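Local coordinates for antifreeze protein (Marinomonas primoryensis, PDB 3P4G) that probably binds ice through clathrate-like waters held on its surface, acting as a hyperactive, calcium-dependent antifreeze protein of an Antarctic bacterium, at residues Thr138-Ile143 with Thr157-Leu162; Arg241-Val246 with Ile262-Leu267; Phe25-Gly30 with Asn45-Leu50; Ser169-Met174 with Ser190-Leu195. All coordinates share one frame; numbering follows the deposited sequence. Where two conformers were deposited one is given.

Contact 1 (Thr138-Ile143 with Thr157-Leu162); sequences TDNDNI and TGNDNL. With CA (calcium ion), chain J; CA (calcium ion), chain K; CA (calcium ion), chain I; MG (magnesium ion), chain R.
D141 and D160 grip one calcium ion (chain J) from successive coils, D141 through OD2 and D160 through OD1, each 2.3 Å from the ion. Between them, D139 O and T157 O, the latter 2.2 Å from the ion, add backbone ligands, and the carbonyls of G137 and A155 complete six. Both carboxylates are shared: D141 OD1 binds the preceding ion (chain I) and D160 OD2 the following one (chain K). A second shell fixes D160, whose OD1 accepts D141 N on its anti lone pair at 2.9 Å. G158 CA lies 3.4 Å from D139 O; a side chain there would collide with that oxygen, and the backbone angles also call for glycine. N140, with CG anti to its own carbonyl carbon (chi1 -48°), lays OD1 beside the next turn, where N159 N donates to it at 2.8 Å. Beyond the ions the parallel strands begin: N161 N bonds D141 O and I143 N bonds N161 O. On one face N142 and N161 lie side by side, N161 ND2 reaching N142 OD1 at 3.1 Å from above the carbonyl plane; on the other, I143 CG2 meets L162 CD1. Such stacked calcium turns typify the right-handed beta-helix of RTX-like repeats.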
loop_
_atom_site.group_PDB
_atom_site.type_symbol
_atom_site.label_atom_id
_atom_site.label_comp_id
_atom_site.label_asym_id
_atom_site.label_seq_id
_atom_site.Cartn_x
_atom_site.Cartn_y
_atom_site.Cartn_z
ATOM N N THR A 138 -7.440 6.800 11.732
ATOM C CA THR A 138 -6.362 7.125 12.684
ATOM C C THR A 138 -5.814 5.851 13.343
ATOM O O THR A 138 -6.388 4.754 13.156
ATOM C CB THR A 138 -6.808 8.140 13.752
ATOM O OG1 THR A 138 -7.778 7.539 14.630
ATOM C CG2 THR A 138 -7.436 9.412 13.093
ATOM N N ASP A 139 -4.712 6.027 14.085
ATOM C CA ASP A 139 -4.009 4.934 14.797
ATOM C C ASP A 139 -3.364 3.901 13.836
ATOM O O ASP A 139 -3.359 4.062 12.597
ATOM C CB ASP A 139 -4.934 4.241 15.831
ATOM C CG ASP A 139 -4.716 4.726 17.260
ATOM O OD1 ASP A 139 -3.891 5.671 17.479
ATOM O OD2 ASP A 139 -5.391 4.156 18.189
ATOM N N ASN A 140 -2.855 2.825 14.410
ATOM C CA ASN A 140 -1.863 1.993 13.709
ATOM C C ASN A 140 -2.516 0.720 13.221
ATOM O O ASN A 140 -2.788 -0.188 14.000
ATOM C CB ASN A 140 -0.743 1.729 14.685
ATOM C CG ASN A 140 -0.278 3.045 15.377
ATOM O OD1 ASN A 140 0.542 3.764 14.832
ATOM N ND2 ASN A 140 -0.889 3.382 16.502
ATOM N N ASP A 141 -2.847 0.737 11.938
ATOM C CA ASP A 141 -3.707 -0.288 11.347
ATOM C C ASP A 141 -2.954 -1.314 10.518
ATOM O O ASP A 141 -1.953 -1.000 9.839
ATOM C CB ASP A 141 -4.751 0.377 10.479
ATOM C CG ASP A 141 -5.518 1.474 11.249
ATOM O OD1 ASP A 141 -6.319 1.159 12.180
ATOM O OD2 ASP A 141 -5.408 2.648 10.854
ATOM N N ASN A 142 -3.476 -2.529 10.560
ATOM C CA ASN A 142 -3.000 -3.616 9.709
ATOM C C ASN A 142 -4.057 -3.886 8.656
ATOM O O ASN A 142 -5.237 -4.092 9.019
ATOM C CB ASN A 142 -2.779 -4.861 10.510
ATOM C CG ASN A 142 -1.815 -5.815 9.807
ATOM O OD1 ASN A 142 -0.600 -5.634 9.873
ATOM N ND2 ASN A 142 -2.376 -6.792 9.045
ATOM N N ILE A 143 -3.663 -3.767 7.367
ATOM C CA ILE A 143 -4.581 -4.042 6.227
ATOM C C ILE A 143 -3.976 -5.165 5.344
ATOM O O ILE A 143 -2.807 -5.074 4.900
ATOM C CB ILE A 143 -4.869 -2.794 5.365
ATOM C CG1 ILE A 143 -5.409 -1.626 6.237
ATOM C CG2 ILE A 143 -5.853 -3.105 4.251
ATOM C CD1 ILE A 143 -4.335 -0.622 6.557
ATOM N N THR A 157 -3.400 8.461 9.403
ATOM C CA THR A 157 -2.383 8.629 10.386
ATOM C C THR A 157 -2.121 7.280 11.030
ATOM O O THR A 157 -2.885 6.296 10.867
ATOM C CB THR A 157 -2.809 9.658 11.466
ATOM O OG1 THR A 157 -3.828 9.067 12.293
ATOM C CG2 THR A 157 -3.285 11.005 10.816
ATOM N N GLY A 158 -0.990 7.223 11.725
ATOM C CA GLY A 158 -0.530 5.973 12.340
ATOM C C GLY A 158 0.518 5.209 11.530
ATOM O O GLY A 158 0.639 5.352 10.313
ATOM N N ASN A 159 1.258 4.382 12.236
ATOM C CA ASN A 159 2.224 3.457 11.628
ATOM C C ASN A 159 1.461 2.224 11.072
ATOM O O ASN A 159 1.200 1.269 11.808
ATOM C CB ASN A 159 3.237 3.008 12.674
ATOM C CG ASN A 159 3.957 4.155 13.333
ATOM O OD1 ASN A 159 4.467 5.057 12.674
ATOM N ND2 ASN A 159 4.076 4.084 14.619
ATOM N N ASP A 160 1.068 2.302 9.796
ATOM C CA ASP A 160 0.180 1.291 9.189
ATOM C C ASP A 160 0.965 0.271 8.385
ATOM O O ASP A 160 2.012 0.573 7.784
ATOM C CB ASP A 160 -0.843 1.985 8.261
ATOM C CG ASP A 160 -1.633 3.118 9.001
ATOM O OD1 ASP A 160 -2.378 2.836 9.981
ATOM O OD2 ASP A 160 -1.524 4.300 8.619
ATOM N N ASN A 161 0.400 -0.924 8.309
ATOM C CA ASN A 161 1.010 -2.006 7.555
ATOM C C ASN A 161 -0.021 -2.483 6.536
ATOM O O ASN A 161 -1.163 -2.815 6.913
ATOM C CB ASN A 161 1.386 -3.150 8.465
ATOM C CG ASN A 161 2.104 -4.255 7.690
ATOM O OD1 ASN A 161 3.133 -4.000 7.100
ATOM N ND2 ASN A 161 1.532 -5.466 7.636
ATOM N N LEU A 162 0.366 -2.425 5.259
ATOM C CA LEU A 162 -0.506 -2.822 4.143
ATOM C C LEU A 162 0.179 -3.955 3.370
ATOM O O LEU A 162 1.296 -3.767 2.870
ATOM C CB LEU A 162 -0.775 -1.625 3.232
ATOM C CG LEU A 162 -1.536 -1.958 1.930
ATOM C CD1 LEU A 162 -2.887 -2.648 2.233
ATOM C CD2 LEU A 162 -1.732 -0.656 1.161
HETATM CA CA CA J . -4.006 4.421 10.361
HETATM CA CA CA K . 0.009 6.031 8.129
HETATM CA CA CA I . -7.778 2.869 12.593
HETATM MG MG MG R . -6.047 4.990 19.924
HETATM O O HOH W 1 -3.971 5.433 20.065
HETATM O O HOH W 2 -5.695 3.219 20.853
#

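Contact 2 (Arg241-Val246 with Ile262-Leu267); sequences RVQSQV and IVEHEL
R241 and Q243 converge on the carboxylate of E264 across the two coils. R241 NH1 forms a salt bridge with E264 OE2 at 3.0 Å; guanidinium and carboxylate planes are only 11° apart, yet NH1 meets the syn side of OE2 32° out of the carboxylate plane. Q243 stands alongside with its amide nearly perpendicular to the carboxylate, giving NE2 to OE1 at 3.3 Å and weakly to OE2. A water donates both to E264 OE1 (2.7 Å) and to Q243 O. A leucine in place of E264 would probably leave R241 NH1 without its counter-charge and the Q243 amide free to turn. Among backbone bonds, V242 N to I262 O and E264 N to V242 O finish the parallel strand pairing; after the turn V246 N meets E266 O at 3.0 Å. Apolar contacts flank these: R241 CD rests on I262 CG2, and V246 CB touches L267 CD1 at 3.7 Å. Q245 lies along H265, its CG 3.5 Å from H265 ND1, a buried nitrogen with no partner in the model. Toward the next coil, the H265 ring stacks with F284, I262 and V263 pack on strand 279-282, and L267 touches that strand and helix 294-300 near the C-terminal end of the solenoid.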
loop_
_atom_site.group_PDB
_atom_site.type_symbol
_atom_site.label_atom_id
_atom_site.label_comp_id
_atom_site.label_asym_id
_atom_site.label_seq_id
_atom_site.Cartn_x
_atom_site.Cartn_y
_atom_site.Cartn_z
ATOM N N ARG A 241 15.830 0.735 -4.710
ATOM C CA ARG A 241 16.502 -0.360 -5.384
ATOM C C ARG A 241 15.543 -0.921 -6.448
ATOM O O ARG A 241 14.372 -1.176 -6.138
ATOM C CB ARG A 241 16.870 -1.449 -4.403
ATOM C CG ARG A 241 17.484 -2.722 -5.051
ATOM C CD ARG A 241 18.510 -3.319 -4.137
ATOM N NE ARG A 241 17.879 -3.802 -2.923
ATOM C CZ ARG A 241 17.276 -4.995 -2.830
ATOM N NH1 ARG A 241 17.247 -5.785 -3.898
ATOM N NH2 ARG A 241 16.679 -5.396 -1.681
ATOM N N VAL A 242 16.048 -1.075 -7.661
ATOM C CA VAL A 242 15.266 -1.680 -8.772
ATOM C C VAL A 242 16.027 -2.910 -9.235
ATOM O O VAL A 242 17.220 -2.846 -9.611
ATOM C CB VAL A 242 15.038 -0.730 -9.978
ATOM C CG1 VAL A 242 14.224 -1.442 -11.128
ATOM C CG2 VAL A 242 14.385 0.579 -9.531
ATOM N N GLN A 243 15.342 -4.051 -9.238
ATOM C CA GLN A 243 16.051 -5.305 -9.543
ATOM C C GLN A 243 15.978 -5.819 -10.972
ATOM O O GLN A 243 16.728 -6.736 -11.325
ATOM C CB GLN A 243 15.550 -6.395 -8.575
ATOM C CG GLN A 243 15.748 -6.030 -7.129
ATOM C CD GLN A 243 15.505 -7.205 -6.227
ATOM O OE1 GLN A 243 14.388 -7.439 -5.807
ATOM N NE2 GLN A 243 16.570 -7.948 -5.897
ATOM N N SER A 244 15.079 -5.259 -11.782
ATOM C CA SER A 244 14.955 -5.635 -13.191
ATOM C C SER A 244 15.064 -4.400 -14.085
ATOM O O SER A 244 15.431 -3.331 -13.607
ATOM C CB SER A 244 13.646 -6.411 -13.451
ATOM O OG SER A 244 13.474 -7.497 -12.526
ATOM N N GLN A 245 14.752 -4.552 -15.378
ATOM C CA GLN A 245 14.977 -3.507 -16.391
ATOM C C GLN A 245 14.224 -2.255 -16.053
ATOM O O GLN A 245 13.056 -2.317 -15.648
ATOM C CB GLN A 245 14.511 -3.981 -17.766
ATOM C CG GLN A 245 15.316 -5.137 -18.343
ATOM C CD GLN A 245 14.737 -6.512 -18.029
ATOM O OE1 GLN A 245 14.159 -6.749 -16.943
ATOM N NE2 GLN A 245 14.922 -7.447 -18.971
ATOM N N VAL A 246 14.899 -1.119 -16.245
ATOM C CA VAL A 246 14.262 0.175 -16.154
ATOM C C VAL A 246 14.132 0.646 -17.607
ATOM O O VAL A 246 15.131 0.908 -18.306
ATOM C CB VAL A 246 15.113 1.192 -15.384
ATOM C CG1 VAL A 246 14.429 2.589 -15.380
ATOM C CG2 VAL A 246 15.314 0.734 -13.937
ATOM N N ILE A 262 20.084 1.969 -6.308
ATOM C CA ILE A 262 20.685 0.717 -6.757
ATOM C C ILE A 262 19.902 0.138 -7.896
ATOM O O ILE A 262 18.718 -0.155 -7.765
ATOM C CB ILE A 262 20.786 -0.295 -5.607
ATOM C CG1 ILE A 262 21.699 0.294 -4.520
ATOM C CG2 ILE A 262 21.466 -1.649 -6.066
ATOM C CD1 ILE A 262 21.486 -0.340 -3.265
ATOM N N VAL A 263 20.595 -0.055 -9.017
ATOM C CA VAL A 263 19.938 -0.578 -10.220
ATOM C C VAL A 263 20.642 -1.856 -10.571
ATOM O O VAL A 263 21.832 -1.858 -10.938
ATOM C CB VAL A 263 19.865 0.497 -11.362
ATOM C CG1 VAL A 263 20.959 1.443 -11.271
ATOM C CG2 VAL A 263 19.786 -0.059 -12.736
ATOM N N GLU A 264 19.898 -2.964 -10.505
ATOM C CA GLU A 264 20.551 -4.259 -10.663
ATOM C C GLU A 264 20.588 -4.783 -12.120
ATOM O O GLU A 264 21.231 -5.799 -12.388
ATOM C CB GLU A 264 19.890 -5.288 -9.748
ATOM C CG GLU A 264 19.946 -4.920 -8.272
ATOM C CD GLU A 264 19.393 -6.024 -7.356
ATOM O OE1 GLU A 264 19.055 -7.115 -7.837
ATOM O OE2 GLU A 264 19.300 -5.803 -6.125
ATOM N N HIS A 265 19.873 -4.120 -13.036
ATOM C CA HIS A 265 19.726 -4.615 -14.411
ATOM C C HIS A 265 19.904 -3.435 -15.409
ATOM O O HIS A 265 20.589 -2.443 -15.082
ATOM C CB HIS A 265 18.372 -5.385 -14.504
ATOM C CG HIS A 265 18.384 -6.466 -15.535
ATOM N ND1 HIS A 265 18.267 -6.205 -16.890
ATOM C CD2 HIS A 265 18.595 -7.800 -15.428
ATOM C CE1 HIS A 265 18.377 -7.343 -17.567
ATOM N NE2 HIS A 265 18.528 -8.329 -16.700
ATOM N N GLU A 266 19.347 -3.535 -16.607
ATOM C CA GLU A 266 19.456 -2.487 -17.620
ATOM C C GLU A 266 18.872 -1.184 -17.122
ATOM O O GLU A 266 17.864 -1.168 -16.412
ATOM C CB GLU A 266 18.707 -2.902 -18.904
ATOM C CG GLU A 266 19.386 -4.025 -19.646
ATOM C CD GLU A 266 18.531 -4.626 -20.737
ATOM O OE1 GLU A 266 17.726 -3.913 -21.355
ATOM O OE2 GLU A 266 18.700 -5.828 -20.972
ATOM N N LEU A 267 19.500 -0.078 -17.523
ATOM C CA LEU A 267 19.021 1.241 -17.148
ATOM C C LEU A 267 18.847 2.109 -18.397
ATOM O O LEU A 267 19.837 2.647 -18.943
ATOM C CB LEU A 267 19.990 1.931 -16.136
ATOM C CG LEU A 267 19.523 3.316 -15.713
ATOM C CD1 LEU A 267 18.180 3.192 -14.896
ATOM C CD2 LEU A 267 20.610 4.008 -14.857
HETATM O O HOH W 3 18.458 -8.394 -10.082
#

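Contact 3 (Phe25-Gly30 with Asn45-Leu50); sequences FDHYIG and NVSATL
Y28 sends its ring across to L50, whose CD1 sits almost squarely over one face, 4.0 Å from the ring centroid and 7° off the normal. The opposite face is covered by G30 N of the tyrosine's own segment, so the ring is sandwiched between a methyl group and a peptide. At the far end Y28 OH donates to T49 O at 2.7 Å, a bond tilted slightly from the carbonyl plane, and S31 N adds a weak bond to the same hydroxyl. At the ring edge CE2 approaches A48 O at 3.4 Å; V46 CG1 lies 3.8 Å from CD2. With CG anti to the backbone N (chi1 177°), the ring leaves the loop backbone and runs beside V46 toward the start of strand 50-51. These two loops are turns of successive coils at the N-terminal end of the right-handed beta-helix, where strand 24-25 starts the row of parallel strands on one face of the solenoid. Replacing Y28 by a leucine would probably leave T49 O without its hydroxyl donor and open a gap between L50 and the G30 peptide. The backbones are joined by two bonds at the same residue, Y28 N to N45 O (2.8 Å) and S47 N to Y28 O, a single bridge. A48 CB touches the I29 carbonyl carbon at 3.5 Å; the backbone angles of the following G30 themselves call for glycine. Within the first segment, Y28 CD1 points over the centre of the F25 ring. N45 OD1 bonds N64 N and S47 OG bonds E66 of the next coil.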
loop_
_atom_site.group_PDB
_atom_site.type_symbol
_atom_site.label_atom_id
_atom_site.label_comp_id
_atom_site.label_asym_id
_atom_site.label_seq_id
_atom_site.Cartn_x
_atom_site.Cartn_y
_atom_site.Cartn_z
ATOM N N PHE A 25 -29.645 -15.558 13.292
ATOM C CA PHE A 25 -30.480 -15.304 12.112
ATOM C C PHE A 25 -30.070 -16.221 10.982
ATOM O O PHE A 25 -28.898 -16.628 10.911
ATOM C CB PHE A 25 -30.265 -13.875 11.633
ATOM C CG PHE A 25 -30.537 -12.836 12.675
ATOM C CD1 PHE A 25 -31.820 -12.316 12.840
ATOM C CD2 PHE A 25 -29.503 -12.353 13.493
ATOM C CE1 PHE A 25 -32.084 -11.326 13.802
ATOM C CE2 PHE A 25 -29.745 -11.373 14.458
ATOM C CZ PHE A 25 -31.040 -10.865 14.629
ATOM N N ASP A 26 -31.021 -16.540 10.093
ATOM C CA ASP A 26 -30.644 -17.149 8.809
ATOM C C ASP A 26 -30.555 -15.964 7.844
ATOM O O ASP A 26 -29.478 -15.380 7.671
ATOM C CB ASP A 26 -31.631 -18.263 8.353
ATOM C CG ASP A 26 -31.221 -18.933 6.980
ATOM O OD1 ASP A 26 -30.144 -18.628 6.381
ATOM O OD2 ASP A 26 -32.000 -19.791 6.494
ATOM N N HIS A 27 -31.672 -15.572 7.254
ATOM C CA HIS A 27 -31.695 -14.387 6.426
ATOM C C HIS A 27 -31.908 -13.182 7.360
ATOM O O HIS A 27 -32.958 -13.049 7.995
ATOM C CB HIS A 27 -32.803 -14.557 5.377
ATOM C CG HIS A 27 -32.936 -13.432 4.388
ATOM N ND1 HIS A 27 -31.913 -12.552 4.086
ATOM C CD2 HIS A 27 -33.974 -13.094 3.575
ATOM C CE1 HIS A 27 -32.319 -11.712 3.145
ATOM N NE2 HIS A 27 -33.565 -12.016 2.820
ATOM N N TYR A 28 -30.892 -12.323 7.490
ATOM C CA TYR A 28 -31.015 -11.123 8.325
ATOM C C TYR A 28 -31.749 -10.002 7.616
ATOM O O TYR A 28 -31.277 -9.446 6.600
ATOM C CB TYR A 28 -29.655 -10.639 8.810
ATOM C CG TYR A 28 -29.733 -9.359 9.605
ATOM C CD1 TYR A 28 -29.919 -9.390 10.992
ATOM C CD2 TYR A 28 -29.632 -8.101 8.964
ATOM C CE1 TYR A 28 -29.989 -8.182 11.746
ATOM C CE2 TYR A 28 -29.720 -6.905 9.686
ATOM C CZ TYR A 28 -29.887 -6.955 11.085
ATOM O OH TYR A 28 -29.959 -5.793 11.827
ATOM N N ILE A 29 -32.902 -9.637 8.181
ATOM C CA ILE A 29 -33.722 -8.599 7.583
ATOM C C ILE A 29 -34.005 -7.453 8.571
ATOM O O ILE A 29 -34.934 -6.672 8.395
ATOM C CB ILE A 29 -34.992 -9.178 6.983
ATOM C CG1 ILE A 29 -35.826 -9.904 8.063
ATOM C CG2 ILE A 29 -34.631 -10.170 5.860
ATOM C CD1 ILE A 29 -37.289 -10.193 7.626
ATOM N N GLY A 30 -33.196 -7.342 9.610
ATOM C CA GLY A 30 -33.310 -6.197 10.492
ATOM C C GLY A 30 -33.586 -6.647 11.908
ATOM O O GLY A 30 -34.398 -7.547 12.141
ATOM N N ASN A 45 -27.713 -14.119 4.289
ATOM C CA ASN A 45 -27.290 -12.765 3.898
ATOM C C ASN A 45 -27.786 -11.686 4.896
ATOM O O ASN A 45 -28.770 -11.897 5.666
ATOM C CB ASN A 45 -27.735 -12.475 2.466
ATOM C CG ASN A 45 -27.157 -13.481 1.449
ATOM O OD1 ASN A 45 -25.957 -13.724 1.424
ATOM N ND2 ASN A 45 -28.017 -14.058 0.606
ATOM N N VAL A 46 -27.075 -10.556 4.895
ATOM C CA VAL A 46 -27.516 -9.346 5.561
ATOM C C VAL A 46 -28.227 -8.423 4.555
ATOM O O VAL A 46 -27.599 -7.870 3.661
ATOM C CB VAL A 46 -26.330 -8.645 6.275
ATOM C CG1 VAL A 46 -26.683 -7.216 6.750
ATOM C CG2 VAL A 46 -25.841 -9.507 7.439
ATOM N N SER A 47 -29.546 -8.237 4.720
ATOM C CA SER A 47 -30.327 -7.450 3.783
ATOM C C SER A 47 -30.986 -6.280 4.449
ATOM O O SER A 47 -31.882 -5.689 3.855
ATOM C CB SER A 47 -31.406 -8.313 3.120
ATOM O OG SER A 47 -30.821 -9.475 2.570
ATOM N N ALA A 48 -30.545 -5.931 5.662
ATOM C CA ALA A 48 -30.953 -4.642 6.282
ATOM C C ALA A 48 -29.778 -4.106 7.064
ATOM O O ALA A 48 -28.779 -4.790 7.253
ATOM C CB ALA A 48 -32.142 -4.818 7.228
ATOM N N THR A 49 -29.911 -2.880 7.547
ATOM C CA THR A 49 -28.849 -2.316 8.347
ATOM C C THR A 49 -28.682 -3.159 9.633
ATOM O O THR A 49 -29.654 -3.674 10.208
ATOM C CB THR A 49 -29.085 -0.825 8.686
ATOM O OG1 THR A 49 -30.337 -0.688 9.352
ATOM C CG2 THR A 49 -29.088 0.010 7.406
ATOM N N LEU A 50 -27.429 -3.297 10.050
ATOM C CA LEU A 50 -27.061 -4.081 11.215
ATOM C C LEU A 50 -26.110 -3.190 12.009
ATOM O O LEU A 50 -25.029 -2.838 11.551
ATOM C CB LEU A 50 -26.381 -5.410 10.790
ATOM C CG LEU A 50 -26.322 -6.536 11.829
ATOM C CD1 LEU A 50 -25.955 -7.863 11.131
ATOM C CD2 LEU A 50 -25.306 -6.173 12.913
#

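Contact 4 (Ser169-Met174 with Ser190-Leu195); sequences SGIVNM and SGKVLL. With CA (calcium ion), chain K; CA (calcium ion), chain L.
S190 OG donates to S169 O at 2.7 Å, meeting a lone pair in the carbonyl plane. The hydroxyl reaches it because chi1 of 63° puts OG between the backbone N and the carbonyl carbon, turned to the neighbouring coil. Next to it G191 threads in, its CA 3.1 Å from G170 O; a CB at this point would press tightly on S169 CA. From here the axes of strands 171-173 and 192-194 approach to 4.7 Å and are 9° apart, running parallel. K192 N to G170 O, V172 N to K192 O, L194 N to V172 O and M174 N to L194 O follow one another, the last being the straightest, 172° at the hydrogen. On the face with N173, the flat amide crosses L194 and brings ND2 to 3.7 Å from L194 CD1, while its OD1 is held by G175. K192 rises from the same face and finds its charge partner in E211. The other face looks into the coil, where V172 CB meets V193 CG2 at 4.1 Å. Past the strands M174, bent at chi2 and chi3, lies beside L195 in the interior, CG against CD2, with L162 and V181 packed around it. Here the two backbones turn to metal, M174 O binding calcium (chain K) at 2.3 Å and L195 O the next calcium (chain L). The carbonyls just past the strands are spent on ions, which would probably offset the negative carboxylates of D160, D179 and D200 gathered there and tie coil spacing to metal binding.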
loop_
_atom_site.group_PDB
_atom_site.type_symbol
_atom_site.label_atom_id
_atom_site.label_comp_id
_atom_site.label_asym_id
_atom_site.label_seq_id
_atom_site.Cartn_x
_atom_site.Cartn_y
_atom_site.Cartn_z
ATOM N N SER A 169 -4.207 -1.012 -8.726
ATOM C CA SER A 169 -4.712 -0.254 -9.877
ATOM C C SER A 169 -5.321 1.048 -9.387
ATOM O O SER A 169 -5.477 2.000 -10.175
ATOM C CB SER A 169 -5.754 -1.068 -10.647
ATOM O OG SER A 169 -5.169 -2.159 -11.389
ATOM N N GLY A 170 -5.686 1.118 -8.109
ATOM C CA GLY A 170 -6.178 2.356 -7.512
ATOM C C GLY A 170 -5.072 3.191 -6.868
ATOM O O GLY A 170 -3.874 3.064 -7.226
ATOM N N ILE A 171 -5.464 4.103 -5.978
ATOM C CA ILE A 171 -4.508 4.997 -5.333
ATOM C C ILE A 171 -4.393 4.638 -3.845
ATOM O O ILE A 171 -5.380 4.774 -3.087
ATOM C CB ILE A 171 -4.925 6.508 -5.507
ATOM C CG1 ILE A 171 -4.851 6.891 -6.991
ATOM C CG2 ILE A 171 -3.953 7.382 -4.753
ATOM C CD1 ILE A 171 -5.512 8.178 -7.375
ATOM N N VAL A 172 -3.206 4.173 -3.448
ATOM C CA VAL A 172 -2.881 3.858 -2.043
ATOM C C VAL A 172 -2.155 5.067 -1.431
ATOM O O VAL A 172 -1.161 5.566 -1.997
ATOM C CB VAL A 172 -1.961 2.613 -1.972
ATOM C CG1 VAL A 172 -1.390 2.383 -0.562
ATOM C CG2 VAL A 172 -2.694 1.381 -2.441
ATOM N N ASN A 173 -2.684 5.551 -0.312
ATOM C CA ASN A 173 -2.068 6.638 0.420
ATOM C C ASN A 173 -1.893 6.208 1.861
ATOM O O ASN A 173 -2.861 6.002 2.589
ATOM C CB ASN A 173 -2.891 7.876 0.421
ATOM C CG ASN A 173 -2.036 9.108 0.731
ATOM O OD1 ASN A 173 -1.318 9.239 1.806
ATOM N ND2 ASN A 173 -1.996 9.982 -0.273
ATOM N N MET A 174 -0.649 6.073 2.253
ATOM C CA MET A 174 -0.378 5.556 3.579
ATOM C C MET A 174 -0.399 6.593 4.643
ATOM O O MET A 174 -0.404 6.249 5.842
ATOM C CB MET A 174 0.959 4.800 3.567
ATOM C CG MET A 174 0.946 3.578 2.606
ATOM S SD MET A 174 -0.353 2.353 2.959
ATOM C CE MET A 174 0.169 1.684 4.573
ATOM N N SER A 190 -2.378 2.756 -13.875
ATOM C CA SER A 190 -3.328 3.674 -13.232
ATOM C C SER A 190 -3.071 3.773 -11.713
ATOM O O SER A 190 -3.646 4.658 -11.029
ATOM C CB SER A 190 -4.764 3.190 -13.475
ATOM O OG SER A 190 -4.951 1.895 -12.859
ATOM N N GLY A 191 -2.239 2.865 -11.197
ATOM C CA GLY A 191 -2.084 2.672 -9.723
ATOM C C GLY A 191 -1.012 3.583 -9.177
ATOM O O GLY A 191 -0.055 3.969 -9.899
ATOM N N LYS A 192 -1.141 3.926 -7.891
ATOM C CA LYS A 192 -0.146 4.734 -7.192
ATOM C C LYS A 192 0.025 4.222 -5.793
ATOM O O LYS A 192 -0.966 3.806 -5.153
ATOM C CB LYS A 192 -0.583 6.189 -7.115
ATOM C CG LYS A 192 -0.829 6.783 -8.509
ATOM C CD LYS A 192 -0.921 8.309 -8.462
ATOM C CE LYS A 192 -1.511 8.834 -9.772
ATOM N NZ LYS A 192 -0.674 8.476 -10.973
ATOM N N VAL A 193 1.245 4.349 -5.264
ATOM C CA VAL A 193 1.475 4.086 -3.822
ATOM C C VAL A 193 2.224 5.298 -3.332
ATOM O O VAL A 193 3.346 5.542 -3.764
ATOM C CB VAL A 193 2.271 2.812 -3.509
ATOM C CG1 VAL A 193 2.631 2.724 -1.962
ATOM C CG2 VAL A 193 1.476 1.589 -3.913
ATOM N N LEU A 194 1.545 6.062 -2.463
ATOM C CA LEU A 194 2.072 7.300 -1.878
ATOM C C LEU A 194 2.288 7.018 -0.411
ATOM O O LEU A 194 1.321 6.776 0.326
ATOM C CB LEU A 194 1.017 8.424 -2.111
ATOM C CG LEU A 194 0.497 8.492 -3.553
ATOM C CD1 LEU A 194 -0.629 9.604 -3.681
ATOM C CD2 LEU A 194 1.652 8.773 -4.510
ATOM N N LEU A 195 3.555 6.998 0.010
ATOM C CA LEU A 195 3.916 6.617 1.401
ATOM C C LEU A 195 3.774 7.831 2.339
ATOM O O LEU A 195 3.587 7.689 3.573
ATOM C CB LEU A 195 5.320 5.953 1.441
ATOM C CG LEU A 195 5.498 4.790 0.488
ATOM C CD1 LEU A 195 7.000 4.366 0.493
ATOM C CD2 LEU A 195 4.620 3.578 0.874
HETATM CA CA CA K . 0.009 6.031 8.129
HETATM CA CA CA L . 3.886 7.527 5.906
#

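All four contacts join successive coils of one solenoid. Contacts 1 and 4 belong together: their centres are about 15 Å apart, and the calcium of chain K takes G158 O and D160 OD2 from contact 1 and M174 O from contact 4. They also meet in the interior, where L162 CD2 lies 3.5 Å from V172 CG1. The ions of chains J, K and L follow one another at about the spacing of the strands. Contacts 3 and 2 lie toward the two ends, their centres about 52 Å apart on opposite sides of the chain's centre. Neither binds calcium: the L50 side chain of contact 3 is about 9 Å from an ion, that of I262 in contact 2 about 14 Å.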